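Local coordinates for protein 1-deoxy-D-xylulose 5-phosphate reductoisomerase (Moraxella catarrhalis, PDB 4ZQG) that probably catalyses the NADPH-dependent rearrangement and reduction of 1-deoxy-D-xylulose 5-phosphate to 2-C-methyl-D-erythritol 4-phosphate, and binds the inhibitor fosmidomycin together with magnesium, at residues A[151-162]-A[280-290]; A[170-178]-A[239-247]. All blocks are in the same frame, centred on the assembly; numbering follows the deposited sequence.

Contact 1: A[151-162]-A[280-290]; sequences LPIDSEHNAIYQ and MKTPIAHALAY. With MG (magnesium ion), chain D; FOM (3-[formyl(hydroxy)amino]propylphosphonic acid), chain E; NAD (nicotinamide-adenine-dinucleotide), chain C.
Helices 155-162 and 281-289 cross at 49° with their axes 9.6 Å apart, and Ile153, in the turn before the first helix, brings its CA to 5.4 Å from that of Pro283. This is the end of the Rossmann-like parallel sheet, where edge strand 149-152 runs out into the active site. Small Ala287 sets its CB against Leu151 of the strand. Pro283 suits the first turn of helix 281-289, where its missing N-H costs no helix bond; its compact ring meets Ile153 O and, through CB at 3.6 Å, Asn158 CG. Ile153 CG2 touches both Met280 CE, at 3.8 Å, and Ile284 CG1. Met280 bends to set its sulfur beside the nicotinamide. Just beyond, Asp154 OD1 and Glu156 OE2 each bind magnesium at 2.1 Å, with Glu235 and both oxygens of fosmidomycin's N-formyl-N-hydroxyamino group; Lys129 pairs with Asp154 OD2.

Farther from the metal, three bonds fix the flip of the Asn158 amide. With CG anti to the backbone N (chi1 -178°), it points at the second helix, and ND2 donates to Pro152 O, almost straight at 164°, and to His286 ND1, tilted from the imidazole plane. OD1 accepts from Gln162 NE2 at 2.9 Å. Gln162 lays CG over one His286 face, 3.7 Å from the ring centroid, its amide nearly parallel to the ring. Gln162 OE1 accepts from Arg293, and NE2 also bonds to Ser270 of the second subunit. Tyr161 turns an edge to the face of Tyr290, whose hydroxyl bonds to Gln169, and Tyr161 OH comes to 3.4 Å from Tyr290 CZ.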
loop_
_atom_site.group_PDB
_atom_site.type_symbol
_atom_site.label_atom_id
_atom_site.label_comp_id
_atom_site.label_asym_id
_atom_site.label_seq_id
_atom_site.Cartn_x
_atom_site.Cartn_y
_atom_site.Cartn_z
ATOM N N LEU A 151 6.080 -13.559 11.866
ATOM C CA LEU A 151 6.145 -12.383 11.036
ATOM C C LEU A 151 7.201 -12.516 9.989
ATOM O O LEU A 151 8.360 -12.742 10.271
ATOM C CB LEU A 151 6.474 -11.161 11.857
ATOM C CG LEU A 151 5.384 -10.753 12.836
ATOM C CD1 LEU A 151 5.478 -11.557 14.126
ATOM C CD2 LEU A 151 5.498 -9.259 13.127
ATOM N N PRO A 152 6.828 -12.301 8.751
ATOM C CA PRO A 152 7.811 -12.467 7.706
ATOM C C PRO A 152 8.728 -11.267 7.529
ATOM O O PRO A 152 8.295 -10.086 7.595
ATOM C CB PRO A 152 6.942 -12.634 6.461
ATOM C CG PRO A 152 5.756 -11.794 6.752
ATOM C CD PRO A 152 5.500 -11.931 8.223
ATOM N N ILE A 153 9.978 -11.613 7.252
ATOM C CA ILE A 153 11.083 -10.709 7.076
ATOM C C ILE A 153 11.383 -10.630 5.614
ATOM O O ILE A 153 11.904 -9.630 5.137
ATOM C CB ILE A 153 12.358 -11.284 7.776
ATOM C CG1 ILE A 153 12.442 -10.799 9.209
ATOM C CG2 ILE A 153 13.686 -10.983 7.009
ATOM C CD1 ILE A 153 13.620 -11.442 9.965
ATOM N N ASP A 154 11.138 -11.722 4.905
ATOM C CA ASP A 154 11.287 -11.710 3.471
ATOM C C ASP A 154 10.520 -10.481 2.886
ATOM O O ASP A 154 9.384 -10.191 3.279
ATOM C CB ASP A 154 10.808 -13.044 2.876
ATOM C CG ASP A 154 11.441 -13.308 1.526
ATOM O OD1 ASP A 154 12.005 -12.341 1.013
ATOM O OD2 ASP A 154 11.425 -14.444 1.008
ATOM N N SER A 155 11.167 -9.756 1.984
ATOM C CA SER A 155 10.666 -8.466 1.490
ATOM C C SER A 155 9.242 -8.527 0.949
ATOM O O SER A 155 8.329 -7.844 1.447
ATOM C CB SER A 155 11.580 -7.940 0.383
ATOM O OG SER A 155 11.433 -6.539 0.224
ATOM N N GLU A 156 9.049 -9.413 -0.020
ATOM C CA GLU A 156 7.753 -9.602 -0.638
ATOM C C GLU A 156 6.694 -9.956 0.383
ATOM O O GLU A 156 5.615 -9.375 0.390
ATOM C CB GLU A 156 7.816 -10.647 -1.730
ATOM C CG GLU A 156 8.846 -10.334 -2.823
ATOM C CD GLU A 156 10.264 -10.684 -2.439
ATOM O OE1 GLU A 156 11.194 -10.489 -3.253
ATOM O OE2 GLU A 156 10.421 -11.166 -1.305
ATOM N N HIS A 157 7.002 -10.866 1.285
ATOM C CA HIS A 157 6.017 -11.292 2.257
ATOM C C HIS A 157 5.777 -10.228 3.296
ATOM O O HIS A 157 4.665 -10.106 3.821
ATOM C CB HIS A 157 6.461 -12.587 2.904
ATOM C CG HIS A 157 6.698 -13.653 1.903
ATOM N ND1 HIS A 157 7.810 -13.663 1.098
ATOM C CD2 HIS A 157 5.903 -14.648 1.461
ATOM C CE1 HIS A 157 7.722 -14.669 0.247
ATOM N NE2 HIS A 157 6.572 -15.279 0.444
ATOM N N ASN A 158 6.825 -9.461 3.613
ATOM C CA ASN A 158 6.672 -8.411 4.557
ATOM C C ASN A 158 5.782 -7.348 3.932
ATOM O O ASN A 158 4.836 -6.884 4.594
ATOM C CB ASN A 158 8.004 -7.824 5.003
ATOM C CG ASN A 158 7.813 -6.744 6.038
ATOM O OD1 ASN A 158 7.735 -5.560 5.706
ATOM N ND2 ASN A 158 7.658 -7.158 7.291
ATOM N N ALA A 159 6.044 -7.010 2.662
ATOM C CA ALA A 159 5.163 -6.083 1.904
ATOM C C ALA A 159 3.707 -6.491 1.937
ATOM O O ALA A 159 2.865 -5.757 2.417
ATOM C CB ALA A 159 5.602 -5.978 0.475
ATOM N N ILE A 160 3.429 -7.696 1.472
ATOM C CA ILE A 160 2.077 -8.236 1.529
ATOM C C ILE A 160 1.509 -8.124 2.931
ATOM O O ILE A 160 0.375 -7.709 3.125
ATOM C CB ILE A 160 2.056 -9.702 1.045
ATOM C CG1 ILE A 160 2.239 -9.754 -0.468
ATOM C CG2 ILE A 160 0.756 -10.370 1.407
ATOM C CD1 ILE A 160 2.597 -11.124 -0.951
ATOM N N TYR A 161 2.292 -8.491 3.925
ATOM C CA TYR A 161 1.790 -8.457 5.283
ATOM C C TYR A 161 1.384 -7.033 5.707
ATOM O O TYR A 161 0.356 -6.812 6.343
ATOM C CB TYR A 161 2.885 -9.003 6.197
ATOM C CG TYR A 161 2.491 -9.107 7.647
ATOM C CD1 TYR A 161 1.957 -10.281 8.152
ATOM C CD2 TYR A 161 2.666 -8.041 8.504
ATOM C CE1 TYR A 161 1.626 -10.400 9.493
ATOM C CE2 TYR A 161 2.329 -8.141 9.832
ATOM C CZ TYR A 161 1.823 -9.332 10.327
ATOM O OH TYR A 161 1.457 -9.419 11.641
ATOM N N GLN A 162 2.231 -6.067 5.371
ATOM C CA GLN A 162 1.952 -4.677 5.629
ATOM C C GLN A 162 0.702 -4.180 4.905
ATOM O O GLN A 162 0.039 -3.257 5.373
ATOM C CB GLN A 162 3.126 -3.809 5.174
ATOM C CG GLN A 162 4.370 -3.846 6.065
ATOM C CD GLN A 162 5.265 -2.669 5.805
ATOM O OE1 GLN A 162 4.845 -1.526 5.918
ATOM N NE2 GLN A 162 6.497 -2.939 5.462
ATOM N N MET A 280 17.035 -4.762 3.218
ATOM C CA MET A 280 16.299 -5.594 4.157
ATOM C C MET A 280 16.128 -5.010 5.546
ATOM O O MET A 280 15.415 -5.584 6.345
ATOM C CB MET A 280 16.971 -6.962 4.295
ATOM C CG MET A 280 16.898 -7.830 3.047
ATOM S SD MET A 280 15.228 -8.182 2.474
ATOM C CE MET A 280 14.508 -9.066 3.841
ATOM N N LYS A 281 16.787 -3.900 5.876
ATOM C CA LYS A 281 16.525 -3.280 7.175
ATOM C C LYS A 281 15.094 -2.787 7.324
ATOM O O LYS A 281 14.567 -2.772 8.428
ATOM C CB LYS A 281 17.490 -2.145 7.467
ATOM C CG LYS A 281 18.902 -2.610 7.712
ATOM C CD LYS A 281 19.830 -1.510 8.239
ATOM C CE LYS A 281 20.042 -0.406 7.230
ATOM N NZ LYS A 281 20.823 -0.873 6.054
ATOM N N THR A 282 14.449 -2.431 6.209
ATOM C CA THR A 282 13.063 -1.977 6.271
ATOM C C THR A 282 12.149 -3.079 6.794
ATOM O O THR A 282 11.509 -2.906 7.819
ATOM C CB THR A 282 12.601 -1.374 4.941
ATOM O OG1 THR A 282 13.135 -0.053 4.789
ATOM C CG2 THR A 282 11.143 -1.277 4.900
ATOM N N PRO A 283 12.074 -4.226 6.112
ATOM C CA PRO A 283 11.215 -5.294 6.631
ATOM C C PRO A 283 11.634 -5.854 7.971
ATOM O O PRO A 283 10.782 -6.266 8.763
ATOM C CB PRO A 283 11.323 -6.377 5.583
ATOM C CG PRO A 283 12.462 -5.990 4.720
ATOM C CD PRO A 283 12.542 -4.516 4.764
ATOM N N ILE A 284 12.934 -5.870 8.259
ATOM C CA ILE A 284 13.374 -6.407 9.548
ATOM C C ILE A 284 12.873 -5.444 10.605
ATOM O O ILE A 284 12.299 -5.842 11.583
ATOM C CB ILE A 284 14.913 -6.594 9.603
ATOM C CG1 ILE A 284 15.321 -7.650 8.592
ATOM C CG2 ILE A 284 15.390 -7.073 10.991
ATOM C CD1 ILE A 284 16.793 -7.657 8.326
ATOM N N ALA A 285 13.090 -4.160 10.384
ATOM C CA ALA A 285 12.679 -3.152 11.334
ATOM C C ALA A 285 11.178 -3.207 11.611
ATOM O O ALA A 285 10.757 -3.124 12.758
ATOM C CB ALA A 285 13.060 -1.787 10.795
ATOM N N HIS A 286 10.384 -3.332 10.543
ATOM C CA HIS A 286 8.944 -3.479 10.637
ATOM C C HIS A 286 8.576 -4.690 11.473
ATOM O O HIS A 286 7.716 -4.620 12.351
ATOM C CB HIS A 286 8.306 -3.670 9.253
ATOM C CG HIS A 286 6.878 -4.113 9.329
ATOM N ND1 HIS A 286 6.494 -5.435 9.219
ATOM C CD2 HIS A 286 5.741 -3.408 9.535
ATOM C CE1 HIS A 286 5.190 -5.529 9.388
ATOM N NE2 HIS A 286 4.710 -4.312 9.566
ATOM N N ALA A 287 9.227 -5.810 11.185
ATOM C CA ALA A 287 8.912 -7.018 11.887
ATOM C C ALA A 287 9.363 -6.980 13.358
ATOM O O ALA A 287 8.649 -7.489 14.217
ATOM C CB ALA A 287 9.525 -8.179 11.163
ATOM N N LEU A 288 10.522 -6.365 13.648
ATOM C CA LEU A 288 10.995 -6.226 15.014
ATOM C C LEU A 288 10.086 -5.392 15.876
ATOM O O LEU A 288 9.804 -5.740 17.019
ATOM C CB LEU A 288 12.361 -5.583 15.068
ATOM C CG LEU A 288 13.543 -6.536 14.884
ATOM C CD1 LEU A 288 14.809 -5.724 14.754
ATOM C CD2 LEU A 288 13.658 -7.493 16.051
ATOM N N ALA A 289 9.644 -4.255 15.372
ATOM C CA ALA A 289 8.916 -3.357 16.232
ATOM C C ALA A 289 7.425 -3.619 16.233
ATOM O O ALA A 289 6.736 -3.084 17.073
ATOM C CB ALA A 289 9.203 -1.946 15.852
ATOM N N TYR A 290 6.932 -4.455 15.318
ATOM C CA TYR A 290 5.492 -4.650 15.145
ATOM C C TYR A 290 4.808 -4.891 16.490
ATOM O O TYR A 290 5.352 -5.615 17.325
ATOM C CB TYR A 290 5.249 -5.825 14.207
ATOM C CG TYR A 290 3.809 -6.056 13.896
ATOM C CD1 TYR A 290 3.263 -5.616 12.703
ATOM C CD2 TYR A 290 2.974 -6.737 14.796
ATOM C CE1 TYR A 290 1.915 -5.827 12.430
ATOM C CE2 TYR A 290 1.645 -6.956 14.510
ATOM C CZ TYR A 290 1.124 -6.496 13.327
ATOM O OH TYR A 290 -0.209 -6.686 13.042
HETATM MG MG MG D . 12.332 -12.126 -1.060
HETATM O O2 FOM E . 14.250 -12.197 -1.990
HETATM N N1 FOM E . 14.696 -10.892 -1.969
HETATM C C1 FOM E . 14.255 -10.052 -1.124
HETATM O O1 FOM E . 13.400 -10.369 -0.313
HETATM C C2 FOM E . 15.646 -10.556 -3.024
HETATM C C3 FOM E . 14.757 -10.807 -4.243
HETATM C C4 FOM E . 15.531 -10.748 -5.530
HETATM P PA1 FOM E . 14.354 -11.208 -6.782
HETATM O OP1 FOM E . 13.244 -10.063 -6.812
HETATM O OP2 FOM E . 13.611 -12.392 -6.349
HETATM O OP3 FOM E . 14.985 -11.448 -8.263
HETATM P PA NAD C . 23.816 -16.290 4.434
HETATM O O1A NAD C . 24.326 -17.391 3.568
HETATM O O2A NAD C . 24.347 -14.879 4.299
HETATM O O5B NAD C . 23.824 -16.700 5.998
HETATM C C5B NAD C . 23.265 -17.901 6.506
HETATM C C4B NAD C . 23.413 -17.976 8.035
HETATM O O4B NAD C . 23.008 -19.298 8.435
HETATM C C3B NAD C . 24.850 -17.763 8.530
HETATM O O3B NAD C . 24.891 -17.056 9.772
HETATM C C2B NAD C . 25.365 -19.181 8.718
HETATM O O2B NAD C . 26.249 -19.321 9.828
HETATM C C1B NAD C . 24.118 -20.024 8.962
HETATM N N9A NAD C . 24.245 -21.380 8.349
HETATM C C8A NAD C . 24.621 -21.641 7.084
HETATM N N7A NAD C . 24.648 -22.974 6.844
HETATM C C5A NAD C . 24.290 -23.594 7.967
HETATM C C6A NAD C . 24.141 -25.017 8.348
HETATM N N6A NAD C . 24.380 -26.011 7.434
HETATM N N1A NAD C . 23.763 -25.239 9.624
HETATM C C2A NAD C . 23.554 -24.232 10.521
HETATM N N3A NAD C . 23.680 -22.913 10.246
HETATM C C4A NAD C . 24.038 -22.549 8.982
HETATM O O3 NAD C . 22.215 -16.285 4.207
HETATM P PN NAD C . 21.214 -15.044 3.962
HETATM O O1N NAD C . 21.466 -14.608 2.535
HETATM O O2N NAD C . 21.282 -14.144 5.172
HETATM O O5D NAD C . 19.850 -15.891 4.013
HETATM C C5D NAD C . 19.233 -16.254 5.250
HETATM C C4D NAD C . 17.792 -16.706 5.007
HETATM O O4D NAD C . 16.911 -15.596 4.813
HETATM C C3D NAD C . 17.702 -17.558 3.754
HETATM O O3D NAD C . 16.716 -18.556 3.995
HETATM C C2D NAD C . 17.293 -16.588 2.668
HETATM O O2D NAD C . 16.647 -17.263 1.579
HETATM C C1D NAD C . 16.416 -15.610 3.458
HETATM N N1N NAD C . 16.421 -14.257 2.879
HETATM C C2N NAD C . 17.567 -13.537 2.791
HETATM C C3N NAD C . 17.574 -12.254 2.206
HETATM C C7N NAD C . 18.820 -11.410 2.112
HETATM O O7N NAD C . 18.726 -10.220 1.871
HETATM N N7N NAD C . 20.018 -11.958 2.308
HETATM C C4N NAD C . 16.380 -11.738 1.726
HETATM C C5N NAD C . 15.239 -12.491 1.850
HETATM C C6N NAD C . 15.264 -13.751 2.423
#

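Contact 2: A[170-178]-A[239-247]; sequences ADNTAIHHT and ACHLFDLKE
Asn172 and Ile175 press the loop that follows helix 166-170 against the C-terminal end of helix 230-243, and here the packing is close. An asparagine suits the place because its amide can serve a carbonyl of the last turn, where in-helix donors probably run out: ND2 donates to Leu242 O at 2.8 Å, approaching from well above the carbonyl plane, while OD1 accepts from Lys144. Its CG lies between the backbone N and the carbonyl carbon (chi1 67°), which swings the amide across to the helix. Ile175 has its CG2 3.5 Å from Phe243 O and 4.0 Å from Leu245 CD2, a beta-branched side chain lying against the last turn and the chain leaving it.

Toward solvent the contact becomes sparse and polar. His176 NE2 donates to Asp244 OD1 at 2.8 Å; the carboxylate oxygen lies in the imidazole plane, but the ring meets it from above the carboxylate plane. Asp244, with its positive phi, turns the chain out of the helix. Thr173 touches Asp244 by a methyl alone; its OG1 bonds to Asp171 OD2, which also accepts Thr173 N, the latter bond closing an Asx turn. On the buried side Phe243 and Leu245 reach Leu185 on strand 182-189, and Leu242 leans on helix 130-146.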
loop_
_atom_site.group_PDB
_atom_site.type_symbol
_atom_site.label_atom_id
_atom_site.label_comp_id
_atom_site.label_asym_id
_atom_site.label_seq_id
_atom_site.Cartn_x
_atom_site.Cartn_y
_atom_site.Cartn_z
ATOM N N ALA A 170 -3.120 -10.891 12.351
ATOM C CA ALA A 170 -3.361 -11.706 13.552
ATOM C C ALA A 170 -3.648 -13.174 13.201
ATOM O O ALA A 170 -2.905 -14.061 13.591
ATOM C CB ALA A 170 -4.499 -11.129 14.362
ATOM N N ASP A 171 -4.695 -13.418 12.412
ATOM C CA ASP A 171 -5.121 -14.776 12.066
ATOM C C ASP A 171 -5.236 -14.966 10.555
ATOM O O ASP A 171 -6.212 -14.508 9.921
ATOM C CB ASP A 171 -6.461 -15.039 12.733
ATOM C CG ASP A 171 -7.072 -16.355 12.318
ATOM O OD1 ASP A 171 -8.324 -16.482 12.425
ATOM O OD2 ASP A 171 -6.324 -17.254 11.874
ATOM N N ASN A 172 -4.275 -15.671 9.965
ATOM C CA ASN A 172 -4.241 -15.777 8.500
ATOM C C ASN A 172 -5.456 -16.459 7.842
ATOM O O ASN A 172 -5.654 -16.315 6.644
ATOM C CB ASN A 172 -2.914 -16.380 7.999
ATOM C CG ASN A 172 -2.715 -17.839 8.384
ATOM O OD1 ASN A 172 -3.416 -18.391 9.231
ATOM N ND2 ASN A 172 -1.735 -18.471 7.750
ATOM N N THR A 173 -6.258 -17.187 8.623
ATOM C CA THR A 173 -7.422 -17.891 8.094
ATOM C C THR A 173 -8.581 -16.947 7.843
ATOM O O THR A 173 -9.443 -17.251 7.027
ATOM C CB THR A 173 -7.916 -18.996 9.045
ATOM O OG1 THR A 173 -8.222 -18.409 10.306
ATOM C CG2 THR A 173 -6.861 -20.050 9.217
ATOM N N ALA A 174 -8.581 -15.815 8.550
ATOM C CA ALA A 174 -9.522 -14.727 8.337
ATOM C C ALA A 174 -9.570 -14.251 6.888
ATOM O O ALA A 174 -10.575 -13.658 6.475
ATOM C CB ALA A 174 -9.193 -13.550 9.239
ATOM N N ILE A 175 -8.513 -14.494 6.116
ATOM C CA ILE A 175 -8.478 -14.128 4.699
ATOM C C ILE A 175 -9.495 -14.841 3.816
ATOM O O ILE A 175 -9.632 -14.508 2.641
ATOM C CB ILE A 175 -7.096 -14.409 4.098
ATOM C CG1 ILE A 175 -6.863 -13.575 2.854
ATOM C CG2 ILE A 175 -6.919 -15.889 3.771
ATOM C CD1 ILE A 175 -5.446 -13.571 2.360
ATOM N N HIS A 176 -10.179 -15.856 4.322
ATOM C CA HIS A 176 -11.189 -16.526 3.492
ATOM C C HIS A 176 -12.557 -15.951 3.732
ATOM O O HIS A 176 -13.469 -16.304 3.038
ATOM C CB HIS A 176 -11.201 -18.033 3.732
ATOM C CG HIS A 176 -9.869 -18.677 3.502
ATOM N ND1 HIS A 176 -9.390 -18.940 2.238
ATOM C CD2 HIS A 176 -8.917 -19.105 4.366
ATOM C CE1 HIS A 176 -8.207 -19.517 2.331
ATOM N NE2 HIS A 176 -7.897 -19.627 3.612
ATOM N N HIS A 177 -12.689 -15.086 4.717
ATOM C CA HIS A 177 -13.921 -14.359 4.957
ATOM C C HIS A 177 -13.970 -13.282 3.855
ATOM O O HIS A 177 -13.045 -12.478 3.717
ATOM C CB HIS A 177 -13.887 -13.760 6.359
ATOM C CG HIS A 177 -15.215 -13.327 6.888
ATOM N ND1 HIS A 177 -16.317 -13.065 6.086
ATOM C CD2 HIS A 177 -15.607 -13.058 8.156
ATOM C CE1 HIS A 177 -17.333 -12.680 6.841
ATOM N NE2 HIS A 177 -16.925 -12.653 8.098
ATOM N N THR A 178 -15.013 -13.316 3.024
ATOM C CA THR A 178 -15.020 -12.560 1.776
ATOM C C THR A 178 -15.262 -11.065 2.003
ATOM O O THR A 178 -14.995 -10.267 1.113
ATOM C CB THR A 178 -16.035 -13.142 0.749
ATOM O OG1 THR A 178 -17.357 -12.986 1.233
ATOM C CG2 THR A 178 -15.798 -14.639 0.484
ATOM N N ALA A 239 4.448 -17.976 0.456
ATOM C CA ALA A 239 3.227 -17.179 0.519
ATOM C C ALA A 239 1.955 -18.009 0.760
ATOM O O ALA A 239 1.099 -17.637 1.585
ATOM C CB ALA A 239 3.081 -16.371 -0.745
ATOM N N CYS A 240 1.844 -19.135 0.064
ATOM C CA CYS A 240 0.738 -20.040 0.304
ATOM C C CYS A 240 0.605 -20.400 1.771
ATOM O O CYS A 240 -0.474 -20.280 2.319
ATOM C CB CYS A 240 0.847 -21.311 -0.548
ATOM S SG CYS A 240 0.784 -21.115 -2.358
ATOM N N HIS A 241 1.678 -20.824 2.429
ATOM C CA HIS A 241 1.580 -21.147 3.852
ATOM C C HIS A 241 1.367 -19.939 4.708
ATOM O O HIS A 241 0.614 -19.991 5.669
ATOM C CB HIS A 241 2.817 -21.875 4.363
ATOM C CG HIS A 241 3.048 -23.176 3.697
ATOM N ND1 HIS A 241 2.298 -24.298 3.988
ATOM C CD2 HIS A 241 3.903 -23.527 2.709
ATOM C CE1 HIS A 241 2.681 -25.283 3.197
ATOM N NE2 HIS A 241 3.661 -24.844 2.418
ATOM N N LEU A 242 2.057 -18.847 4.418
ATOM C CA LEU A 242 1.979 -17.716 5.327
ATOM C C LEU A 242 0.590 -17.139 5.348
ATOM O O LEU A 242 0.058 -16.777 6.400
ATOM C CB LEU A 242 2.958 -16.622 4.918
ATOM C CG LEU A 242 4.398 -16.689 5.435
ATOM C CD1 LEU A 242 5.155 -15.527 4.818
ATOM C CD2 LEU A 242 4.404 -16.656 6.944
ATOM N N PHE A 243 0.013 -17.020 4.158
ATOM C CA PHE A 243 -1.234 -16.311 4.010
ATOM C C PHE A 243 -2.421 -17.239 3.765
ATOM O O PHE A 243 -3.528 -16.785 3.537
ATOM C CB PHE A 243 -1.068 -15.315 2.893
ATOM C CG PHE A 243 0.075 -14.395 3.110
ATOM C CD1 PHE A 243 1.119 -14.339 2.217
ATOM C CD2 PHE A 243 0.101 -13.589 4.219
ATOM C CE1 PHE A 243 2.180 -13.488 2.431
ATOM C CE2 PHE A 243 1.126 -12.717 4.410
ATOM C CZ PHE A 243 2.177 -12.687 3.521
ATOM N N ASP A 244 -2.166 -18.532 3.881
ATOM C CA ASP A 244 -3.178 -19.554 3.886
ATOM C C ASP A 244 -4.014 -19.595 2.601
ATOM O O ASP A 244 -5.226 -19.732 2.665
ATOM C CB ASP A 244 -4.063 -19.407 5.100
ATOM C CG ASP A 244 -4.821 -20.640 5.370
ATOM O OD1 ASP A 244 -6.055 -20.554 5.538
ATOM O OD2 ASP A 244 -4.203 -21.728 5.319
ATOM N N LEU A 245 -3.322 -19.527 1.459
ATOM C CA LEU A 245 -3.914 -19.556 0.139
ATOM C C LEU A 245 -3.313 -20.672 -0.708
ATOM O O LEU A 245 -2.331 -21.307 -0.299
ATOM C CB LEU A 245 -3.606 -18.239 -0.549
ATOM C CG LEU A 245 -4.124 -16.970 0.116
ATOM C CD1 LEU A 245 -3.619 -15.774 -0.654
ATOM C CD2 LEU A 245 -5.652 -16.927 0.154
ATOM N N LYS A 246 -3.856 -20.876 -1.908
ATOM C CA LYS A 246 -3.306 -21.809 -2.897
ATOM C C LYS A 246 -2.670 -21.030 -4.017
ATOM O O LYS A 246 -2.885 -19.857 -4.132
ATOM C CB LYS A 246 -4.382 -22.720 -3.472
ATOM C CG LYS A 246 -5.227 -23.417 -2.432
ATOM C CD LYS A 246 -4.470 -24.536 -1.790
ATOM C CE LYS A 246 -5.336 -25.239 -0.778
ATOM N NZ LYS A 246 -4.533 -26.383 -0.284
ATOM N N GLU A 247 -1.853 -21.674 -4.828
ATOM C CA GLU A 247 -1.026 -20.943 -5.781
ATOM C C GLU A 247 -1.805 -20.152 -6.824
ATOM O O GLU A 247 -1.302 -19.166 -7.318
ATOM C CB GLU A 247 0.005 -21.850 -6.480
ATOM C CG GLU A 247 -0.545 -23.074 -7.205
ATOM C CD GLU A 247 -1.411 -22.739 -8.423
ATOM O OE1 GLU A 247 -1.038 -21.800 -9.149
ATOM O OE2 GLU A 247 -2.441 -23.428 -8.672
#

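How the contacts relate
From the N terminus, the chain runs through the parallel Rossmann-like sheet to its edge strand 149-152 and enters contact 1 with 151-162. It continues through helix 166-170 into 170-178, the first half of contact 2, then strand 182-189 and the helices beyond, until 239-247 closes that smaller loop. Strands 250-254, 260-266 and 271-275 follow before 280-290 returns to close the larger one, so contact 2 nests within contact 1. Their centres lie about 17 Å apart, yet helix 155-162 joins them: His157 packs on Leu242, and Ile160 on Phe243. Helix 230-243, which also carries Glu235, thus links the metal site to contact 2.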